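Local coordinates for protein putative secreted endoglycosylceramidase (Rhodococcus hoagii, PDB 6JYZ) that probably releases intact glycans from galactosylceramide-type glycosphingolipids by hydrolysing the O-glycosidic bond that joins sugar to ceramide, at residues Q139-P142 and Q146-I149; I149-A154 and A371-N376; N51-N56 and H125-G130; R181-F186 and D218-P223; A158-G163 and Q191-H196. One frame throughout, in Å; residues are numbered along the deposited sequence.

Contact 1 of 5, residues Q139-P142 and Q146-I149; sequences QDCP and QRGI
In the long surface loop that follows strand 119-124, R147 bends back along the chain and reaches the main-chain carbonyl of Q139. NH1 of R147 gives a hydrogen bond of 2.8 Å to O of Q139, with an N-H...O angle of 156°. The donor lies in the carbonyl plane, and the oxygen lies almost in the guanidinium plane, so both flat groups are used edge-on. NH2 of R147 adds a weak second bond of 3.3 Å to the same O of Q139, and a further weak one to P136 O; together these discourage rotation of the guanidinium. The side chain first runs out extended, then bends at the CG-CD bond (chi3 70°), which turns the charged end toward Q139.

This loop excursion, on the periphery of the glycosyl hydrolase family 5 domain, is also cross-linked: C141 is joined to C167 by a disulfide. Its SG rests against the opposite backbone, 3.7 Å from N of R147, and 3.9 Å from CG of that arginine. The sulfur thus lies against the aliphatic root of the same side chain whose guanidinium bonds to Q139. Within the first segment, NE2 of Q139 donates to O of D140 at 2.9 Å and closes a small local ring. The carboxylate of D140 remains more distant: its OD1 is 4.8 Å from NH1 of R147, so any attraction is probably modest and long-range.

Contact 2 of 5, residues I149-A154 and A371-N376; sequences IGWDGA and AVKDGN
V372, in the last turn of helix 369-374, meets I149 through one methyl group: CG1 lies 4.1 Å from CD1 of I149. That methyl is anti to the backbone N (chi1 169°), on the branch that faces the loop. The next residue, K373, receives the same isoleucine tip twice, its backbone N at 3.8 Å from I149 CD1 and its CB at 4.0 Å. I149 therefore presses its terminal methyl against main chain as well as side chain. Its CG1 stands between backbone N and carbonyl carbon (chi1 63°), and from there CD1 extends over a face of the W151 ring, 3.7 Å above the plane and toward its rim. The lysine chain in turn passes that indole at the edge, with CD 4.3 Å from CZ2 of W151, before its NZ finds G171 O as a hydrogen-bond partner. R173 makes a cation-pi contact with W151, and H370 meets the same ring edge-to-face.

Beyond the contact the helix closes in a Schellman motif. N of N376 bonds to O of A371 at 2.9 Å, N of G375 bonds back to O of V372, and G375 takes the positive phi (65°) that the motif requires.

Hence the loop between strand 119-124 and helix 177-187 lies against the short helix 369-374, whose P369 also touches I149 and W151.

Contact 3 of 5, residues N51-N56 and H125-G130; sequences NDYASN and HQDAWG
The side chains of N51 and H125 cross at about a right angle, the asparagine amide plane standing 85° from the imidazole plane. ND2 of N51 comes within 3.8 Å of ND1 of H125, approaching the ring obliquely, and the two groups have a partner in common: both nitrogens donate a hydrogen bond to OD2 of D152. Convergence on one carboxylate oxygen explains why two donors sit so near each other. Both side chains leave the backbone extended, CG anti to N (chi1 -158° for N51 and -154° for H125), and so meet between the two loops. The other end of the amide is held locally: OD1 of N51 accepts from N of D52 at 2.8 Å, with the donor standing above the carbonyl plane.

These loops follow strands 38-47 and 119-124, which flank strand 81-86 in the parallel barrel expected of a family 5 glycoside hydrolase. H125 also meets the W360 ring and makes a weak hydrogen bond from NE2 to E329, which places it among the residues at the C-terminal mouth of the barrel.

Y53 turns the edge of its ring to D127, whose OD2 is 4.4 Å from CE1 of Y53. A water in the ring plane bridges them: it lies 2.7 Å from OH of Y53 and donates to OD2 of D127, also at 2.7 Å. The hydroxyl is also hydrogen-bonded to N48 ND2, its strongest polar partner.

Contact 4 of 5, residues R181-F186 and D218-P223; sequences RAFQAF and DLLNEP
F183 and F186 leave the same face of helix 177-187 along different first torsions: F186 is extended, CG anti to its backbone N (chi1 169°), whereas F183 is rotated to a chi1 of -96°, away from a staggered position. Both rings thereby arrive at one methyl of L220, which has its own CG anti to the backbone N (chi1 -176°). CD2 of L220 lies 4.4 Å from CE1 of F183, at the edge of that ring and near its plane, and 4.4 Å from CE2 of F186, which it meets obliquely. P223 completes the contact, its CA 4.3 Å from CE1 of F183.

The second segment leaves strand 214-218 and contains N221-E222-P223, the Asn-Glu-Pro signature of glycosyl hydrolase family 5, whose glutamate is the acid/base in characterised relatives. L220 turns its side chain to the helix and P223 adds its CA, on either side of N221 and E222 in sequence, while those two polar side chains find other partners: R83 and Q126 for N221, H292 and S269 for E222.

No hydrogen bond crosses the interface. With no polar pair across it, the buried contact rests on dispersion and the hydrophobic effect, while directional bonds are made by N221 and E222 elsewhere.

Contact 5 of 5, residues A158-G163 and Q191-H196; sequences ATLTGG and QGVQGH
The loop 158-163 comes nearest the start of helix 193-206 at A158 and V193, whose CA atoms are 5.8 Å apart, after a turn in which Q191 and the N-cap residue G192 both have positive phi (59° and 69°). CG1 of V193 touches A158 twice, at 3.9 Å from its CA and 4.1 Å from its CB. The same methyl meets CD1 of L160 at 4.1 Å, so that one methyl touches both loop residues. Its placement anti to the carbonyl carbon (chi1 -64°) turns it toward the loop.

L160 forks against the amide of Q191. Its CD2 is 3.8 Å from OE1 of Q191 and equally far from NE2, while its CD1 rests on the amide carbon CD. The leucine tip crosses the extended glutamine chain at a slant, an apolar group lying against a polar one without any bond, at the solvent-facing margin of the contact. V193 and A158 form the buried side.

At the beginning of the helix, O of G192 receives two donors from H196: the backbone N at 3.0 Å, closing the first helical turn, and the ring ND1 at 3.1 Å, well above the carbonyl plane. This second bond helps to fix the imidazole, whose ring also meets W157 edge-to-face.

The loop therefore bridges two consecutive helices: L160 touches A185 and T161 touches A178 of helix 177-187, V193 opens helix 193-206, and T159 ties back to W129 through OG1.

In the fold
Contacts 1, 2, 3 and 5 all draw on the same long excursion between strand 119-124 and helix 177-187. Contacts 1 and 2 share I149, with centres about 13 Å apart. Contact 3 lies toward the middle of the group, its centre about 7 Å from that of contact 2, and the two interlock: the backbones of W151 and A54 are hydrogen-bonded. A hydrogen bond from N221 to Q126 O joins contacts 3 and 4, centres about 13 Å apart, at the barrel mouth where the active site is expected. Contact 5 sits outside contact 4, centres about 11 Å apart, F186 touching V193. Contact 1 is the farthest from the centre of the chain, about 30 Å, centre to centre.

Contact 1 of 5, residues Q139-P142 and Q146-I149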
# COMPACT_ATOMS: atom_id res chain seq x y z
N GLN A 139 -3.11 -11.54 -32.36
CA GLN A 139 -2.07 -10.56 -32.72
C GLN A 139 -0.75 -11.14 -32.25
O GLN A 139 -0.58 -11.54 -31.10
CB GLN A 139 -2.32 -9.26 -31.92
CG GLN A 139 -1.18 -8.22 -32.06
CD GLN A 139 -1.04 -7.70 -33.48
OE1 GLN A 139 -1.99 -7.22 -34.05
NE2 GLN A 139 0.15 -7.77 -34.00
N ASP A 140 0.26 -11.21 -33.13
CA ASP A 140 1.62 -11.62 -32.81
C ASP A 140 2.45 -10.43 -32.30
O ASP A 140 2.09 -9.26 -32.36
CB ASP A 140 2.29 -12.20 -34.08
CG ASP A 140 1.67 -13.50 -34.58
OD1 ASP A 140 0.88 -14.13 -33.84
OD2 ASP A 140 2.05 -13.87 -35.73
N CYS A 141 3.57 -10.85 -31.71
CA CYS A 141 4.56 -9.92 -31.21
C CYS A 141 5.68 -9.66 -32.20
O CYS A 141 6.06 -10.54 -32.99
CB CYS A 141 5.26 -10.52 -30.00
SG CYS A 141 4.12 -10.44 -28.60
N PRO A 142 6.27 -8.49 -32.14
CA PRO A 142 7.52 -8.27 -32.83
C PRO A 142 8.49 -9.31 -32.31
O PRO A 142 8.44 -9.78 -31.18
CB PRO A 142 7.97 -6.86 -32.42
CG PRO A 142 6.63 -6.17 -32.06
CD PRO A 142 5.85 -7.28 -31.38
N GLN A 146 7.85 -10.52 -25.79
CA GLN A 146 6.91 -11.49 -25.23
C GLN A 146 5.50 -10.91 -25.23
O GLN A 146 5.29 -9.70 -25.10
CB GLN A 146 7.36 -11.83 -23.79
CG GLN A 146 8.65 -12.64 -23.75
CD GLN A 146 8.95 -13.27 -22.40
OE1 GLN A 146 8.05 -13.51 -21.56
NE2 GLN A 146 10.22 -13.52 -22.17
N ARG A 147 4.48 -11.75 -25.20
CA ARG A 147 3.10 -11.29 -25.18
C ARG A 147 2.78 -10.57 -23.88
O ARG A 147 3.25 -10.98 -22.80
CB ARG A 147 2.14 -12.49 -25.23
CG ARG A 147 2.38 -13.27 -26.53
CD ARG A 147 1.34 -14.40 -26.70
NE ARG A 147 0.04 -13.85 -26.98
CZ ARG A 147 -0.36 -13.28 -28.15
NH1 ARG A 147 0.52 -13.18 -29.13
NH2 ARG A 147 -1.54 -12.73 -28.21
N GLY A 148 2.08 -9.45 -23.97
CA GLY A 148 1.56 -8.74 -22.80
C GLY A 148 0.18 -9.27 -22.43
O GLY A 148 -0.58 -9.76 -23.27
N ILE A 149 -0.19 -9.04 -21.15
CA ILE A 149 -1.56 -9.33 -20.73
C ILE A 149 -2.11 -8.05 -20.11
O ILE A 149 -1.40 -7.06 -19.93
CB ILE A 149 -1.63 -10.49 -19.72
CG1 ILE A 149 -0.90 -10.20 -18.40
CG2 ILE A 149 -1.09 -11.77 -20.38
CD1 ILE A 149 -1.04 -11.33 -17.35

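Contact 2 of 5, residues I149-A154 and A371-N376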
# COMPACT_ATOMS: atom_id res chain seq x y z
N ILE A 149 -0.19 -9.04 -21.15
CA ILE A 149 -1.56 -9.33 -20.73
C ILE A 149 -2.11 -8.05 -20.11
O ILE A 149 -1.40 -7.06 -19.93
CB ILE A 149 -1.63 -10.49 -19.72
CG1 ILE A 149 -0.90 -10.20 -18.40
CG2 ILE A 149 -1.09 -11.77 -20.38
CD1 ILE A 149 -1.04 -11.33 -17.35
N GLY A 150 -3.42 -8.04 -19.87
CA GLY A 150 -4.05 -6.91 -19.20
C GLY A 150 -3.90 -6.97 -17.68
O GLY A 150 -3.82 -8.06 -17.10
N TRP A 151 -3.91 -5.77 -17.07
CA TRP A 151 -3.69 -5.67 -15.63
C TRP A 151 -4.84 -4.90 -14.98
O TRP A 151 -5.96 -5.43 -14.95
CB TRP A 151 -2.29 -5.08 -15.36
CG TRP A 151 -1.21 -6.01 -15.82
CD1 TRP A 151 -0.69 -6.10 -17.08
CD2 TRP A 151 -0.57 -7.01 -15.03
NE1 TRP A 151 0.23 -7.10 -17.12
CE2 TRP A 151 0.33 -7.69 -15.89
CE3 TRP A 151 -0.59 -7.35 -13.66
CZ2 TRP A 151 1.14 -8.74 -15.44
CZ3 TRP A 151 0.21 -8.40 -13.24
CH2 TRP A 151 1.06 -9.07 -14.12
N ASP A 152 -4.60 -3.71 -14.47
CA ASP A 152 -5.57 -2.98 -13.65
C ASP A 152 -5.14 -1.55 -13.61
O ASP A 152 -3.92 -1.27 -13.69
CB ASP A 152 -5.66 -3.56 -12.22
CG ASP A 152 -4.33 -3.50 -11.49
OD1 ASP A 152 -3.37 -4.24 -11.97
OD2 ASP A 152 -4.19 -2.80 -10.51
N GLY A 153 -6.10 -0.62 -13.47
CA GLY A 153 -5.79 0.80 -13.38
C GLY A 153 -6.79 1.59 -14.19
O GLY A 153 -7.96 1.74 -13.78
N ALA A 154 -6.34 2.13 -15.30
CA ALA A 154 -7.14 3.08 -16.05
C ALA A 154 -8.19 2.42 -16.93
O ALA A 154 -7.99 1.34 -17.47
CB ALA A 154 -6.17 3.87 -16.92
N ALA A 371 -0.89 -14.50 -11.65
CA ALA A 371 -0.95 -15.95 -11.84
C ALA A 371 -1.03 -16.30 -13.31
O ALA A 371 -0.43 -17.29 -13.76
CB ALA A 371 -2.15 -16.55 -11.07
N VAL A 372 -1.81 -15.53 -14.08
CA VAL A 372 -1.97 -15.80 -15.51
C VAL A 372 -0.61 -15.64 -16.20
O VAL A 372 -0.26 -16.47 -17.07
CB VAL A 372 -3.00 -14.85 -16.14
CG1 VAL A 372 -2.95 -14.97 -17.70
CG2 VAL A 372 -4.39 -15.17 -15.63
N LYS A 373 0.16 -14.63 -15.83
CA LYS A 373 1.42 -14.32 -16.50
C LYS A 373 2.32 -15.54 -16.43
O LYS A 373 3.03 -15.80 -17.39
CB LYS A 373 2.15 -13.18 -15.78
CG LYS A 373 3.48 -12.75 -16.41
CD LYS A 373 4.22 -11.77 -15.55
CE LYS A 373 5.74 -11.87 -15.66
NZ LYS A 373 6.22 -12.43 -16.93
N ASP A 374 2.26 -16.23 -15.29
CA ASP A 374 3.24 -17.25 -14.89
C ASP A 374 2.76 -18.64 -15.28
O ASP A 374 3.49 -19.61 -15.08
CB ASP A 374 3.52 -17.17 -13.38
CG ASP A 374 4.41 -16.01 -12.94
OD1 ASP A 374 5.11 -15.42 -13.82
OD2 ASP A 374 4.41 -15.70 -11.73
N GLY A 375 1.55 -18.74 -15.85
CA GLY A 375 0.94 -20.03 -16.16
C GLY A 375 0.63 -20.81 -14.89
O GLY A 375 0.72 -22.03 -14.88
N ASN A 376 0.24 -20.12 -13.80
CA ASN A 376 0.10 -20.70 -12.48
C ASN A 376 -1.31 -20.63 -11.95
O ASN A 376 -1.54 -20.68 -10.72
CB ASN A 376 1.00 -19.99 -11.47
CG ASN A 376 2.42 -20.49 -11.60
OD1 ASN A 376 2.63 -21.57 -12.13
ND2 ASN A 376 3.38 -19.72 -11.11

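Contact 3 of 5, residues N51-N56 and H125-G130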
# COMPACT_ATOMS: atom_id res chain seq x y z
N ASN A 51 -10.44 -4.17 -6.51
CA ASN A 51 -9.74 -3.78 -7.75
C ASN A 51 -10.39 -4.46 -8.95
O ASN A 51 -11.06 -5.48 -8.83
CB ASN A 51 -8.24 -4.11 -7.56
CG ASN A 51 -7.38 -3.28 -8.49
OD1 ASN A 51 -7.83 -2.47 -9.32
ND2 ASN A 51 -6.06 -3.47 -8.38
N ASP A 52 -10.14 -3.88 -10.13
CA ASP A 52 -10.79 -4.27 -11.39
C ASP A 52 -9.70 -4.82 -12.30
O ASP A 52 -9.00 -4.06 -13.00
CB ASP A 52 -11.46 -3.02 -11.99
CG ASP A 52 -12.11 -3.28 -13.33
OD1 ASP A 52 -12.38 -4.43 -13.66
OD2 ASP A 52 -12.32 -2.28 -14.05
N TYR A 53 -9.46 -6.10 -12.33
CA TYR A 53 -8.42 -6.69 -13.16
C TYR A 53 -9.01 -7.23 -14.45
O TYR A 53 -10.14 -7.79 -14.50
CB TYR A 53 -7.83 -7.90 -12.44
CG TYR A 53 -6.98 -7.55 -11.25
CD1 TYR A 53 -5.69 -7.08 -11.39
CD2 TYR A 53 -7.48 -7.62 -9.96
CE1 TYR A 53 -4.90 -6.73 -10.30
CE2 TYR A 53 -6.72 -7.28 -8.83
CZ TYR A 53 -5.44 -6.82 -9.03
OH TYR A 53 -4.75 -6.45 -7.90
N ALA A 54 -8.21 -7.20 -15.51
CA ALA A 54 -8.52 -7.97 -16.72
C ALA A 54 -8.57 -9.45 -16.32
O ALA A 54 -7.75 -9.93 -15.54
CB ALA A 54 -7.38 -7.78 -17.70
N SER A 55 -9.52 -10.14 -17.01
CA SER A 55 -9.65 -11.57 -16.79
C SER A 55 -8.71 -12.39 -17.67
O SER A 55 -8.42 -13.54 -17.35
CB SER A 55 -11.10 -12.03 -16.93
OG SER A 55 -11.44 -11.89 -18.28
N ASN A 56 -8.25 -11.80 -18.81
CA ASN A 56 -7.23 -12.42 -19.64
C ASN A 56 -7.62 -13.82 -20.18
O ASN A 56 -6.74 -14.65 -20.40
CB ASN A 56 -5.87 -12.48 -18.89
CG ASN A 56 -5.26 -11.11 -18.75
OD1 ASN A 56 -4.91 -10.71 -17.60
ND2 ASN A 56 -5.16 -10.39 -19.82
N HIS A 125 -4.85 2.32 -7.56
CA HIS A 125 -3.89 1.29 -7.91
C HIS A 125 -3.86 1.08 -9.40
O HIS A 125 -4.85 1.20 -10.13
CB HIS A 125 -4.25 -0.03 -7.22
CG HIS A 125 -3.05 -0.93 -7.02
ND1 HIS A 125 -2.63 -1.99 -7.80
CD2 HIS A 125 -2.16 -0.76 -6.01
CE1 HIS A 125 -1.47 -2.43 -7.19
NE2 HIS A 125 -1.20 -1.71 -6.15
N GLN A 126 -2.72 0.65 -9.92
CA GLN A 126 -2.58 0.25 -11.34
C GLN A 126 -1.34 -0.64 -11.40
O GLN A 126 -0.42 -0.49 -10.59
CB GLN A 126 -2.42 1.47 -12.26
CG GLN A 126 -1.15 2.31 -12.03
CD GLN A 126 0.11 1.74 -12.62
OE1 GLN A 126 1.26 1.99 -12.08
NE2 GLN A 126 0.03 1.04 -13.68
N ASP A 127 -1.33 -1.53 -12.37
CA ASP A 127 -0.07 -2.14 -12.80
C ASP A 127 -0.06 -2.06 -14.31
O ASP A 127 -1.08 -2.34 -14.95
CB ASP A 127 0.01 -3.65 -12.45
CG ASP A 127 -0.18 -3.90 -10.98
OD1 ASP A 127 0.80 -3.71 -10.22
OD2 ASP A 127 -1.29 -4.30 -10.57
N ALA A 128 1.08 -1.67 -14.91
CA ALA A 128 1.16 -1.65 -16.36
C ALA A 128 -0.02 -0.89 -16.97
O ALA A 128 -0.60 -1.30 -17.97
CB ALA A 128 1.30 -3.05 -16.97
N TRP A 129 -0.33 0.25 -16.32
CA TRP A 129 -1.36 1.20 -16.80
C TRP A 129 -2.81 0.73 -16.58
O TRP A 129 -3.58 1.53 -16.00
CB TRP A 129 -1.14 1.64 -18.27
CG TRP A 129 -2.21 2.62 -18.69
CD1 TRP A 129 -3.28 2.30 -19.49
CD2 TRP A 129 -2.35 3.99 -18.28
NE1 TRP A 129 -4.04 3.45 -19.63
CE2 TRP A 129 -3.54 4.48 -18.87
CE3 TRP A 129 -1.61 4.84 -17.45
CZ2 TRP A 129 -4.00 5.78 -18.63
CZ3 TRP A 129 -2.09 6.12 -17.21
CH2 TRP A 129 -3.29 6.56 -17.79
N GLY A 130 -3.22 -0.42 -17.10
CA GLY A 130 -4.62 -0.79 -16.91
C GLY A 130 -4.97 -2.12 -17.48
O GLY A 130 -4.13 -2.88 -17.97
O HOH W 1 -2.17 -5.71 -8.43

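Contact 4 of 5, residues R181-F186 and D218-P223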
# COMPACT_ATOMS: atom_id res chain seq x y z
N ARG A 181 3.66 4.37 -23.66
CA ARG A 181 3.02 5.42 -24.42
C ARG A 181 1.74 5.88 -23.71
O ARG A 181 1.46 7.06 -23.69
CB ARG A 181 2.69 4.87 -25.84
CG ARG A 181 2.03 5.90 -26.75
CD ARG A 181 2.94 7.04 -27.10
NE ARG A 181 2.30 8.19 -27.77
CZ ARG A 181 1.85 9.21 -27.14
NH1 ARG A 181 1.74 9.21 -25.81
NH2 ARG A 181 1.49 10.30 -27.80
N ALA A 182 0.95 4.94 -23.17
CA ALA A 182 -0.29 5.30 -22.46
C ALA A 182 0.04 6.14 -21.24
O ALA A 182 -0.65 7.12 -20.94
CB ALA A 182 -1.07 4.09 -22.06
N PHE A 183 1.10 5.79 -20.49
CA PHE A 183 1.50 6.63 -19.38
C PHE A 183 1.93 8.00 -19.85
O PHE A 183 1.62 9.02 -19.20
CB PHE A 183 2.67 6.01 -18.56
CG PHE A 183 2.17 5.26 -17.36
CD1 PHE A 183 1.84 5.98 -16.23
CD2 PHE A 183 2.07 3.87 -17.35
CE1 PHE A 183 1.39 5.27 -15.08
CE2 PHE A 183 1.61 3.20 -16.23
CZ PHE A 183 1.28 3.91 -15.15
N GLN A 184 2.70 8.10 -20.96
CA GLN A 184 3.16 9.40 -21.39
C GLN A 184 1.97 10.26 -21.83
O GLN A 184 1.94 11.46 -21.57
CB GLN A 184 4.22 9.30 -22.50
CG GLN A 184 4.90 10.66 -22.73
CD GLN A 184 5.57 11.13 -21.46
OE1 GLN A 184 6.20 10.33 -20.73
NE2 GLN A 184 5.50 12.43 -21.17
N ALA A 185 0.96 9.63 -22.49
CA ALA A 185 -0.26 10.38 -22.85
C ALA A 185 -0.92 10.94 -21.61
O ALA A 185 -1.36 12.09 -21.59
CB ALA A 185 -1.19 9.45 -23.55
N PHE A 186 -0.95 10.15 -20.52
CA PHE A 186 -1.47 10.64 -19.25
C PHE A 186 -0.65 11.80 -18.72
O PHE A 186 -1.22 12.86 -18.32
CB PHE A 186 -1.49 9.49 -18.26
CG PHE A 186 -1.76 9.85 -16.84
CD1 PHE A 186 -3.07 10.06 -16.39
CD2 PHE A 186 -0.70 10.00 -15.97
CE1 PHE A 186 -3.30 10.40 -15.06
CE2 PHE A 186 -0.92 10.38 -14.65
CZ PHE A 186 -2.24 10.57 -14.17
N ASP A 218 -3.30 7.52 -1.46
CA ASP A 218 -2.08 7.15 -2.18
C ASP A 218 -2.40 7.45 -3.65
O ASP A 218 -3.16 6.73 -4.32
CB ASP A 218 -1.74 5.68 -1.86
CG ASP A 218 -0.39 5.20 -2.38
OD1 ASP A 218 0.25 5.88 -3.24
OD2 ASP A 218 -0.02 4.11 -1.95
N LEU A 219 -1.83 8.58 -4.12
CA LEU A 219 -2.34 9.23 -5.31
C LEU A 219 -2.29 8.41 -6.58
O LEU A 219 -3.21 8.44 -7.39
CB LEU A 219 -1.61 10.55 -5.52
CG LEU A 219 -1.78 11.54 -4.38
CD1 LEU A 219 -0.93 12.80 -4.68
CD2 LEU A 219 -3.25 11.94 -4.21
N LEU A 220 -1.20 7.64 -6.75
CA LEU A 220 -1.15 6.69 -7.86
C LEU A 220 -0.12 5.63 -7.52
O LEU A 220 1.06 5.99 -7.20
CB LEU A 220 -0.79 7.38 -9.17
CG LEU A 220 -0.80 6.50 -10.43
CD1 LEU A 220 -2.17 5.88 -10.66
CD2 LEU A 220 -0.36 7.31 -11.61
N ASN A 221 -0.50 4.37 -7.60
CA ASN A 221 0.47 3.31 -7.31
C ASN A 221 1.53 3.28 -8.39
O ASN A 221 1.20 3.36 -9.60
CB ASN A 221 -0.26 1.98 -7.38
CG ASN A 221 0.70 0.83 -7.14
OD1 ASN A 221 1.27 0.73 -6.04
ND2 ASN A 221 0.88 -0.04 -8.10
N GLU A 222 2.78 3.10 -7.98
CA GLU A 222 3.97 2.85 -8.85
C GLU A 222 3.85 3.56 -10.18
O GLU A 222 3.92 2.91 -11.26
CB GLU A 222 4.19 1.35 -9.02
CG GLU A 222 4.51 0.70 -7.70
CD GLU A 222 5.02 -0.72 -7.77
OE1 GLU A 222 4.84 -1.36 -8.82
OE2 GLU A 222 5.51 -1.26 -6.73
N PRO A 223 3.80 4.90 -10.20
CA PRO A 223 3.67 5.58 -11.50
C PRO A 223 4.81 5.19 -12.43
O PRO A 223 5.98 5.26 -12.03
CB PRO A 223 3.69 7.06 -11.15
CG PRO A 223 3.27 7.10 -9.70
CD PRO A 223 3.83 5.83 -9.06

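Contact 5 of 5, residues A158-G163 and Q191-H196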
# COMPACT_ATOMS: atom_id res chain seq x y z
N ALA A 158 -9.55 5.95 -21.41
CA ALA A 158 -8.41 6.78 -21.02
C ALA A 158 -7.09 6.20 -21.52
O ALA A 158 -6.04 6.77 -21.14
CB ALA A 158 -8.36 6.96 -19.52
N THR A 159 -7.09 5.11 -22.27
CA THR A 159 -5.89 4.36 -22.63
C THR A 159 -5.52 4.69 -24.09
O THR A 159 -6.25 4.33 -25.02
CB THR A 159 -6.17 2.88 -22.50
OG1 THR A 159 -6.45 2.61 -21.10
CG2 THR A 159 -4.95 2.05 -22.87
N LEU A 160 -4.44 5.44 -24.25
CA LEU A 160 -4.03 6.05 -25.52
C LEU A 160 -2.63 5.53 -25.88
O LEU A 160 -1.62 6.11 -25.51
CB LEU A 160 -4.07 7.57 -25.39
CG LEU A 160 -5.44 8.15 -24.97
CD1 LEU A 160 -5.31 9.64 -24.74
CD2 LEU A 160 -6.53 7.81 -26.01
N THR A 161 -2.59 4.42 -26.57
CA THR A 161 -1.34 3.69 -26.79
C THR A 161 -0.67 4.06 -28.11
O THR A 161 0.41 3.54 -28.37
CB THR A 161 -1.53 2.19 -26.78
OG1 THR A 161 -2.34 1.89 -27.93
CG2 THR A 161 -2.12 1.67 -25.47
N GLY A 162 -1.29 4.90 -28.92
CA GLY A 162 -0.70 5.26 -30.23
C GLY A 162 -0.62 4.06 -31.19
O GLY A 162 0.13 4.19 -32.18
N GLY A 163 -1.27 2.95 -30.91
CA GLY A 163 -1.12 1.74 -31.70
C GLY A 163 0.16 0.99 -31.38
O GLY A 163 0.40 -0.02 -32.01
N GLN A 191 -6.04 14.44 -24.44
CA GLN A 191 -7.49 14.28 -24.37
C GLN A 191 -7.99 14.61 -22.97
O GLN A 191 -9.08 14.17 -22.59
CB GLN A 191 -7.93 12.92 -24.89
CG GLN A 191 -7.55 12.72 -26.36
CD GLN A 191 -8.04 11.37 -26.86
OE1 GLN A 191 -8.94 10.69 -26.32
NE2 GLN A 191 -7.43 10.94 -27.94
N GLY A 192 -7.19 15.34 -22.17
CA GLY A 192 -7.61 15.64 -20.80
C GLY A 192 -7.65 14.44 -19.88
O GLY A 192 -8.25 14.55 -18.80
N VAL A 193 -6.97 13.34 -20.16
CA VAL A 193 -7.14 12.15 -19.32
C VAL A 193 -6.58 12.38 -17.92
O VAL A 193 -7.14 11.84 -16.96
CB VAL A 193 -6.55 10.87 -19.90
CG1 VAL A 193 -7.26 10.49 -21.20
CG2 VAL A 193 -5.03 10.93 -20.15
N GLN A 194 -5.52 13.17 -17.75
CA GLN A 194 -5.04 13.42 -16.42
C GLN A 194 -6.02 14.31 -15.66
O GLN A 194 -6.26 14.06 -14.45
CB GLN A 194 -3.64 14.04 -16.45
CG GLN A 194 -3.07 14.29 -15.07
CD GLN A 194 -1.72 14.95 -15.04
OE1 GLN A 194 -0.82 14.65 -15.97
NE2 GLN A 194 -1.47 15.70 -14.02
N GLY A 195 -6.63 15.31 -16.30
CA GLY A 195 -7.64 16.14 -15.62
C GLY A 195 -8.82 15.26 -15.18
O GLY A 195 -9.38 15.52 -14.11
N HIS A 196 -9.14 14.22 -15.92
CA HIS A 196 -10.17 13.29 -15.47
C HIS A 196 -9.79 12.56 -14.19
O HIS A 196 -10.61 12.42 -13.29
CB HIS A 196 -10.49 12.26 -16.55
CG HIS A 196 -11.42 12.77 -17.58
ND1 HIS A 196 -11.15 13.34 -18.79
CD2 HIS A 196 -12.74 12.58 -17.54
CE1 HIS A 196 -12.33 13.60 -19.43
NE2 HIS A 196 -13.28 13.12 -18.67